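Local structure of uricase (4R8X) at residues E142-T147 against S164-I169; P21-K26 against F33-N38. The protein catalyses, as a urate oxidase of purine breakdown, the oxidation of urate to 5-hydroxyisourate, the first step on the way to (S)-allantoin. All coordinates share one frame; numbering follows the deposited sequence. Where two conformers were deposited one is given.

Contact 1: E142-T147 against S164-I169; sequences EYVTAT and SGIADI. Unlike the reference sequence in segment 142-147: Val144 (reference Ala).
Over one face of the Tyr143 ring sits the methyl of Ala167, its CB 3.8 Å from the ring centroid, displaced toward the rim in a CH-pi contact. At the ring's edge the Asp168 carboxylate, in the conformer given, stands almost perpendicular to the ring, and a water lying in the ring plane is 2.6 Å from Tyr143 OH. The first torsion of Tyr143 sets its CG between the backbone N and carbonyl carbon (chi1 61°), folding the ring back over its cross-strand neighbour. A leucine here would probably take away the flat face on which the Ala167 methyl rests and the hydroxyl that reaches the water. Beyond the ring, Thr145 CG2 meets Ala167 CB at 3.9 Å, while Thr145 OG1 presses on Gly165 CA at 3.2 Å, where a side chain would clash. Glu142 lies side by side with Ile166, CG 4.0 Å from CD1, and the Glu142 carboxylate forms a salt bridge with Arg229. Paired N-H...O bonds join Tyr143 with Ala167 and Thr145 with Gly165, alternating with the non-hydrogen-bonded pairs Val144-Ile166 and Ala146-Ser164. This is the alternation of antiparallel strands, and the successive strands 143-153 and 156-173 form a beta hairpin.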
ATOM      1  N   GLU D 142      -2.330  -3.459 -15.770  1.00 11.09           N
ATOM      2  CA  GLU D 142      -2.050  -2.219 -16.493  1.00 10.49           C
ATOM      3  C   GLU D 142      -3.322  -1.438 -16.805  1.00 10.58           C
ATOM      4  O   GLU D 142      -4.407  -2.012 -16.946  1.00 11.99           O
ATOM      5  CB  GLU D 142      -1.258  -2.496 -17.762  1.00 10.97           C
ATOM      6  CG  GLU D 142      -1.998  -3.328 -18.794  1.00 12.65           C
ATOM      7  CD  GLU D 142      -1.680  -4.807 -18.700  1.00 14.83           C
ATOM      8  OE1 GLU D 142      -1.754  -5.480 -19.742  1.00 17.37           O
ATOM      9  OE2 GLU D 142      -1.378  -5.307 -17.597  1.00 14.84           O
ATOM     10  N   TYR D 143      -3.192  -0.122 -16.908  1.00 10.43           N
ATOM     11  CA  TYR D 143      -4.362   0.715 -17.084  1.00 10.60           C
ATOM     12  C   TYR D 143      -4.033   1.917 -17.962  1.00 10.94           C
ATOM     13  O   TYR D 143      -2.891   2.376 -18.008  1.00 10.81           O
ATOM     14  CB  TYR D 143      -4.928   1.130 -15.719  1.00 13.16           C
ATOM     15  CG  TYR D 143      -3.970   1.930 -14.871  1.00 13.55           C
ATOM     16  CD1 TYR D 143      -3.103   1.302 -13.978  1.00 13.65           C
ATOM     17  CD2 TYR D 143      -3.918   3.316 -14.969  1.00 13.91           C
ATOM     18  CE1 TYR D 143      -2.220   2.036 -13.200  1.00 14.29           C
ATOM     19  CE2 TYR D 143      -3.047   4.058 -14.199  1.00 14.64           C
ATOM     20  CZ  TYR D 143      -2.195   3.419 -13.322  1.00 15.56           C
ATOM     21  OH  TYR D 143      -1.320   4.162 -12.569  1.00 16.65           O
ATOM     22  N   VAL D 144      -5.054   2.413 -18.644  1.00 10.69           N
ATOM     23  CA  VAL D 144      -4.917   3.530 -19.556  1.00 11.27           C
ATOM     24  C   VAL D 144      -4.798   4.843 -18.807  1.00 10.77           C
ATOM     25  O   VAL D 144      -5.457   5.065 -17.797  1.00 12.49           O
ATOM     26  CB  VAL D 144      -6.131   3.576 -20.506  1.00 11.70           C
ATOM     27  CG1 VAL D 144      -6.014   4.736 -21.487  1.00 12.94           C
ATOM     28  CG2 VAL D 144      -6.253   2.266 -21.264  1.00 11.64           C
ATOM     29  N   THR D 145      -3.957   5.734 -19.322  1.00 10.46           N
ATOM     30  CA  THR D 145      -3.813   7.062 -18.747  1.00 11.07           C
ATOM     31  C   THR D 145      -4.006   8.142 -19.818  1.00 10.90           C
ATOM     32  O   THR D 145      -3.839   7.887 -21.014  1.00 11.76           O
ATOM     33  CB  THR D 145      -2.422   7.248 -18.091  1.00 11.85           C
ATOM     34  OG1 THR D 145      -1.399   7.082 -19.083  1.00 12.48           O
ATOM     35  CG2 THR D 145      -2.215   6.222 -16.968  1.00 12.35           C
ATOM     36  N   ALA D 146      -4.378   9.342 -19.376  1.00 11.12           N
ATOM     37  CA  ALA D 146      -4.427  10.508 -20.261  1.00 10.92           C
ATOM     38  C   ALA D 146      -4.383  11.794 -19.456  1.00 11.48           C
ATOM     39  O   ALA D 146      -4.798  11.823 -18.300  1.00 12.56           O
ATOM     40  CB  ALA D 146      -5.673  10.465 -21.146  1.00 13.88           C
ATOM     41  N   THR D 147      -3.871  12.851 -20.083  1.00 12.45           N
ATOM     42  CA  THR D 147      -3.923  14.199 -19.535  1.00 11.98           C
ATOM     43  C   THR D 147      -4.296  15.137 -20.656  1.00 12.29           C
ATOM     44  O   THR D 147      -3.799  15.006 -21.772  1.00 13.50           O
ATOM     45  CB  THR D 147      -2.552  14.647 -18.980  1.00 13.51           C
ATOM     46  OG1 THR D 147      -2.210  13.849 -17.845  1.00 15.24           O
ATOM     47  CG2 THR D 147      -2.577  16.094 -18.538  1.00 14.36           C
ATOM     48  N   SER D 164      -1.122  10.589 -23.533  1.00 11.64           N
ATOM     49  CA  SER D 164      -1.821   9.315 -23.645  1.00 11.31           C
ATOM     50  C   SER D 164      -0.841   8.263 -23.191  1.00 11.96           C
ATOM     51  O   SER D 164       0.345   8.339 -23.508  1.00 11.91           O
ATOM     52  CB  SER D 164      -2.191   9.005 -25.098  1.00 11.93           C
ATOM     53  OG  SER D 164      -2.966  10.044 -25.645  1.00 13.28           O
ATOM     54  N   GLY D 165      -1.315   7.267 -22.457  1.00 11.17           N
ATOM     55  CA  GLY D 165      -0.410   6.217 -22.040  1.00 11.06           C
ATOM     56  C   GLY D 165      -1.043   4.943 -21.534  1.00 10.97           C
ATOM     57  O   GLY D 165      -2.265   4.835 -21.395  1.00 11.37           O
ATOM     58  N   ILE D 166      -0.179   3.970 -21.296  1.00 10.83           N
ATOM     59  CA  ILE D 166      -0.539   2.757 -20.580  1.00 11.50           C
ATOM     60  C   ILE D 166       0.458   2.631 -19.432  1.00 11.50           C
ATOM     61  O   ILE D 166       1.673   2.768 -19.615  1.00 13.85           O
ATOM     62  CB  ILE D 166      -0.548   1.503 -21.502  1.00 13.35           C
ATOM     63  CG1 ILE D 166      -1.031   0.261 -20.745  1.00 14.66           C
ATOM     64  CG2 ILE D 166       0.817   1.227 -22.092  1.00 15.28           C
ATOM     65  CD1 ILE D 166      -2.529   0.045 -20.827  1.00 16.50           C
ATOM     66  N   ALA D 167      -0.061   2.397 -18.233  1.00 11.84           N
ATOM     67  CA  ALA D 167       0.747   2.381 -17.019  1.00 12.31           C
ATOM     68  C   ALA D 167       0.781   0.978 -16.427  1.00 11.29           C
ATOM     69  O   ALA D 167      -0.186   0.229 -16.546  1.00 12.46           O
ATOM     70  CB  ALA D 167       0.169   3.352 -16.000  1.00 13.97           C
ATOM     71  N   ASP D 168       1.910   0.628 -15.815  1.00 11.31           N
ATOM     72  CA  ASP D 168       2.028  -0.594 -15.013  0.57 10.95           C
ATOM     73  C   ASP D 168       1.935  -1.905 -15.793  1.00 10.99           C
ATOM     74  O   ASP D 168       1.320  -2.868 -15.327  1.00 11.14           O
ATOM     75  CB  ASP D 168       1.006  -0.616 -13.869  0.57 12.35           C
ATOM     76  CG  ASP D 168       1.246   0.469 -12.842  0.57 13.16           C
ATOM     77  OD1 ASP D 168       2.277   1.173 -12.924  0.57 14.23           O
ATOM     78  OD2 ASP D 168       0.395   0.611 -11.943  0.57 14.43           O
ATOM     79  N   ILE D 169       2.545  -1.947 -16.972  1.00 11.11           N
ATOM     80  CA  ILE D 169       2.747  -3.215 -17.667  1.00 11.58           C
ATOM     81  C   ILE D 169       3.860  -3.953 -16.913  1.00 11.48           C
ATOM     82  O   ILE D 169       4.914  -3.382 -16.659  1.00 12.85           O
ATOM     83  CB  ILE D 169       3.183  -2.981 -19.130  1.00 12.39           C
ATOM     84  CG1 ILE D 169       2.039  -2.399 -19.956  1.00 13.19           C
ATOM     85  CG2 ILE D 169       3.697  -4.257 -19.756  1.00 12.66           C
ATOM     86  CD1 ILE D 169       2.477  -1.967 -21.344  1.00 12.95           C
TER
HETATM   87  O   HOH W   1       0.677  -5.530 -15.964  1.00 26.17           O
HETATM   88  O   HOH W   2       0.050   2.737 -10.814  1.00 29.50           O

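Contact 2: P21-K26 against F33-N38; sequences PLKGLK and FTEKHN
Leu25 leans its side chain on the Thr34 peptide: Leu25 CG lies 3.4 Å from Thr34 O, and Leu25 CD1 continues past the carbonyl to reach Phe33 CD2 at 3.9 Å. Together with Leu22, which pairs with Lys36 farther along, Leu25 and Thr34 bury much of the surface here, and the three show how a short, irregular hairpin can be held by backbone and apolar groups together. With CG anti to its own carbonyl carbon (chi1 -58°), the isobutyl group of Leu25 is directed across to the facing chain. The same Thr34 carbonyl accepts the Leu25 amide, N to O 3.3 Å and nearly straight at 163°, and takes a weaker, bent bond from Gly24 N. A water that accepts from Gly24 N also donates to Thr34 O, which thus accepts from Leu25 N, weakly from Gly24 N, and from a water. Gly24 has backbone angles at which a CB would jam against the preceding carbonyl.

Leu22 supplies the regular part. Its N and O bond to Lys36 O and N, the latter pair 2.8 Å apart, making an antiparallel hydrogen-bonded pair. Across it Leu22 CB approaches Lys36 CB at 4.2 Å. Leu22 O also lies 3.1 Å from Glu35 CA. On the opposite face Lys23 and Glu35 run side by side; Lys23 CG comes to 3.8 Å from Glu35 OE2, whereas the charged ends do not touch.

The hairpin lies against helix 225-238 and the loop before it: Leu22 and Leu25 pack on Tyr222, Phe33 touches Glu226 and Asp230, and Lys36 NZ forms salt bridges with Glu226 on that helix and Glu115 on strand 108-125.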
ATOM      1  N   PRO D  21     -19.382   2.870 -27.826  1.00 16.33           N
ATOM      2  CA  PRO D  21     -18.231   1.988 -28.040  1.00 16.20           C
ATOM      3  C   PRO D  21     -17.179   2.602 -28.964  1.00 16.23           C
ATOM      4  O   PRO D  21     -17.497   3.364 -29.879  1.00 16.04           O
ATOM      5  CB  PRO D  21     -18.855   0.739 -28.687  1.00 17.28           C
ATOM      6  CG  PRO D  21     -20.285   0.768 -28.269  1.00 18.93           C
ATOM      7  CD  PRO D  21     -20.648   2.231 -28.233  1.00 16.97           C
ATOM      8  N   LEU D  22     -15.923   2.275 -28.695  1.00 16.90           N
ATOM      9  CA  LEU D  22     -14.820   2.605 -29.582  1.00 17.65           C
ATOM     10  C   LEU D  22     -14.675   1.449 -30.573  1.00 17.89           C
ATOM     11  O   LEU D  22     -14.362   0.330 -30.176  1.00 17.88           O
ATOM     12  CB  LEU D  22     -13.546   2.800 -28.749  1.00 16.91           C
ATOM     13  CG  LEU D  22     -12.226   3.080 -29.473  1.00 17.38           C
ATOM     14  CD1 LEU D  22     -12.283   4.396 -30.248  1.00 17.18           C
ATOM     15  CD2 LEU D  22     -11.092   3.104 -28.471  1.00 17.22           C
ATOM     16  N   LYS D  23     -14.935   1.710 -31.852  1.00 19.80           N
ATOM     17  CA  LYS D  23     -14.904   0.658 -32.870  1.00 21.04           C
ATOM     18  C   LYS D  23     -14.111   1.125 -34.075  1.00 21.12           C
ATOM     19  O   LYS D  23     -14.072   2.314 -34.352  1.00 21.73           O
ATOM     20  CB  LYS D  23     -16.319   0.327 -33.353  1.00 23.48           C
ATOM     21  CG  LYS D  23     -17.219  -0.343 -32.339  1.00 25.94           C
ATOM     22  CD  LYS D  23     -18.551  -0.697 -32.982  1.00 28.48           C
ATOM     23  CE  LYS D  23     -19.488  -1.357 -31.992  1.00 30.37           C
ATOM     24  NZ  LYS D  23     -20.822  -1.603 -32.604  1.00 31.38           N
ATOM     25  N   GLY D  24     -13.501   0.198 -34.806  1.00 20.42           N
ATOM     26  CA  GLY D  24     -12.852   0.548 -36.061  1.00 20.37           C
ATOM     27  C   GLY D  24     -11.413   1.007 -35.930  1.00 19.77           C
ATOM     28  O   GLY D  24     -10.933   1.829 -36.715  1.00 20.07           O
ATOM     29  N   LEU D  25     -10.715   0.474 -34.935  1.00 18.75           N
ATOM     30  CA  LEU D  25      -9.303   0.778 -34.763  1.00 19.21           C
ATOM     31  C   LEU D  25      -8.482   0.173 -35.902  1.00 20.08           C
ATOM     32  O   LEU D  25      -8.954  -0.709 -36.619  1.00 20.97           O
ATOM     33  CB  LEU D  25      -8.822   0.272 -33.404  1.00 18.50           C
ATOM     34  CG  LEU D  25      -9.578   0.856 -32.204  1.00 17.67           C
ATOM     35  CD1 LEU D  25      -9.208   0.148 -30.899  1.00 18.94           C
ATOM     36  CD2 LEU D  25      -9.330   2.361 -32.098  1.00 15.87           C
ATOM     37  N   LYS D  26      -7.258   0.655 -36.074  1.00 19.91           N
ATOM     38  CA  LYS D  26      -6.384   0.155 -37.128  1.00 21.49           C
ATOM     39  C   LYS D  26      -5.954  -1.274 -36.813  1.00 21.54           C
ATOM     40  O   LYS D  26      -5.530  -1.568 -35.695  1.00 21.89           O
ATOM     41  CB  LYS D  26      -5.154   1.057 -37.256  1.00 22.44           C
ATOM     42  CG  LYS D  26      -4.183   0.670 -38.362  1.00 23.71           C
ATOM     43  CD  LYS D  26      -2.893   1.470 -38.242  1.00 24.48           C
ATOM     44  CE  LYS D  26      -2.206   1.634 -39.583  0.61 24.81           C
ATOM     45  NZ  LYS D  26      -2.953   2.580 -40.456  0.18 24.96           N
ATOM     46  N   PHE D  33      -6.785  -6.432 -30.815  1.00 17.63           N
ATOM     47  CA  PHE D  33      -7.658  -5.450 -30.178  1.00 16.57           C
ATOM     48  C   PHE D  33      -8.108  -4.422 -31.199  1.00 17.32           C
ATOM     49  O   PHE D  33      -7.311  -3.595 -31.626  1.00 18.80           O
ATOM     50  CB  PHE D  33      -6.916  -4.745 -29.039  1.00 16.04           C
ATOM     51  CG  PHE D  33      -7.810  -3.945 -28.131  1.00 16.38           C
ATOM     52  CD1 PHE D  33      -8.395  -4.532 -27.018  1.00 16.79           C
ATOM     53  CD2 PHE D  33      -8.054  -2.605 -28.379  1.00 16.71           C
ATOM     54  CE1 PHE D  33      -9.221  -3.802 -26.181  1.00 16.68           C
ATOM     55  CE2 PHE D  33      -8.876  -1.863 -27.540  1.00 16.40           C
ATOM     56  CZ  PHE D  33      -9.456  -2.460 -26.440  1.00 16.77           C
ATOM     57  N   THR D  34      -9.379  -4.464 -31.585  1.00 17.76           N
ATOM     58  CA  THR D  34      -9.882  -3.508 -32.575  1.00 18.15           C
ATOM     59  C   THR D  34     -11.112  -2.739 -32.115  1.00 17.96           C
ATOM     60  O   THR D  34     -11.596  -1.869 -32.830  1.00 17.25           O
ATOM     61  CB  THR D  34     -10.173  -4.170 -33.943  1.00 21.09           C
ATOM     62  OG1 THR D  34     -11.092  -5.258 -33.772  1.00 22.82           O
ATOM     63  CG2 THR D  34      -8.877  -4.680 -34.573  1.00 21.03           C
ATOM     64  N   GLU D  35     -11.616  -3.066 -30.931  1.00 17.86           N
ATOM     65  CA  GLU D  35     -12.754  -2.346 -30.375  1.00 18.34           C
ATOM     66  C   GLU D  35     -12.741  -2.412 -28.861  1.00 17.06           C
ATOM     67  O   GLU D  35     -12.254  -3.373 -28.271  1.00 17.69           O
ATOM     68  CB  GLU D  35     -14.082  -2.885 -30.912  1.00 21.93           C
ATOM     69  CG  GLU D  35     -14.403  -4.312 -30.495  1.00 25.28           C
ATOM     70  CD  GLU D  35     -15.763  -4.788 -30.981  1.00 29.27           C
ATOM     71  OE1 GLU D  35     -16.053  -5.995 -30.817  1.00 32.51           O
ATOM     72  OE2 GLU D  35     -16.542  -3.971 -31.521  1.00 29.86           O
ATOM     73  N   LYS D  36     -13.265  -1.369 -28.235  1.00 15.90           N
ATOM     74  CA  LYS D  36     -13.378  -1.342 -26.788  1.00 15.00           C
ATOM     75  C   LYS D  36     -14.827  -0.997 -26.476  1.00 14.47           C
ATOM     76  O   LYS D  36     -15.275   0.115 -26.739  1.00 15.31           O
ATOM     77  CB  LYS D  36     -12.421  -0.305 -26.198  1.00 15.82           C
ATOM     78  CG  LYS D  36     -12.308  -0.314 -24.675  1.00 15.29           C
ATOM     79  CD  LYS D  36     -11.093   0.486 -24.206  1.00 15.67           C
ATOM     80  CE  LYS D  36     -10.948   0.447 -22.695  1.00 15.80           C
ATOM     81  NZ  LYS D  36      -9.653   1.048 -22.245  1.00 15.85           N
ATOM     82  N   HIS D  37     -15.567  -1.962 -25.947  1.00 14.21           N
ATOM     83  CA  HIS D  37     -17.017  -1.839 -25.889  1.00 13.73           C
ATOM     84  C   HIS D  37     -17.535  -0.733 -24.971  1.00 12.95           C
ATOM     85  O   HIS D  37     -18.646  -0.258 -25.164  1.00 12.98           O
ATOM     86  CB  HIS D  37     -17.681  -3.192 -25.583  1.00 14.39           C
ATOM     87  CG  HIS D  37     -17.214  -3.837 -24.317  1.00 14.80           C
ATOM     88  ND1 HIS D  37     -17.610  -3.405 -23.069  1.00 14.67           N
ATOM     89  CD2 HIS D  37     -16.404  -4.902 -24.110  1.00 14.58           C
ATOM     90  CE1 HIS D  37     -17.060  -4.178 -22.147  1.00 13.44           C
ATOM     91  NE2 HIS D  37     -16.315  -5.086 -22.754  1.00 14.49           N
ATOM     92  N   ASN D  38     -16.747  -0.335 -23.974  1.00 12.88           N
ATOM     93  CA  ASN D  38     -17.116   0.770 -23.068  1.00 12.85           C
ATOM     94  C   ASN D  38     -18.386   0.545 -22.240  1.00 12.74           C
ATOM     95  O   ASN D  38     -19.055   1.504 -21.836  1.00 13.18           O
ATOM     96  CB  ASN D  38     -17.201   2.113 -23.804  1.00 14.03           C
ATOM     97  CG  ASN D  38     -15.838   2.644 -24.226  1.00 14.23           C
ATOM     98  OD1 ASN D  38     -14.812   2.327 -23.618  1.00 14.08           O
ATOM     99  ND2 ASN D  38     -15.820   3.463 -25.280  1.00 14.20           N
TER
HETATM  100  O   HOH W   3     -13.612  -2.572 -35.318  1.00 35.35           O
HETATM  101  O   HOH W   4      -5.186  -3.799 -33.091  1.00 24.30           O

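In the fold
Along the chain the two contacts come in series, 21-26 with 33-38 closing before 142-147 with 164-169 opens, and their centres lie about 17 Å apart. Contact 1 sits near the centre of the chain, inside the large antiparallel sheet, while contact 2 is a separate two-stranded hairpin farther out. They nevertheless meet where Lys36 NZ packs 3.7 Å from Val144 CG2. Helix 225-238 and strand 108-125 are shared neighbours: Glu226 and Glu115 each have partners in both contacts. The small hairpin is thereby tied to the central sheet through side chains, without backbone pairing between the two sheets. Both lie away from the predicted urate-binding residues.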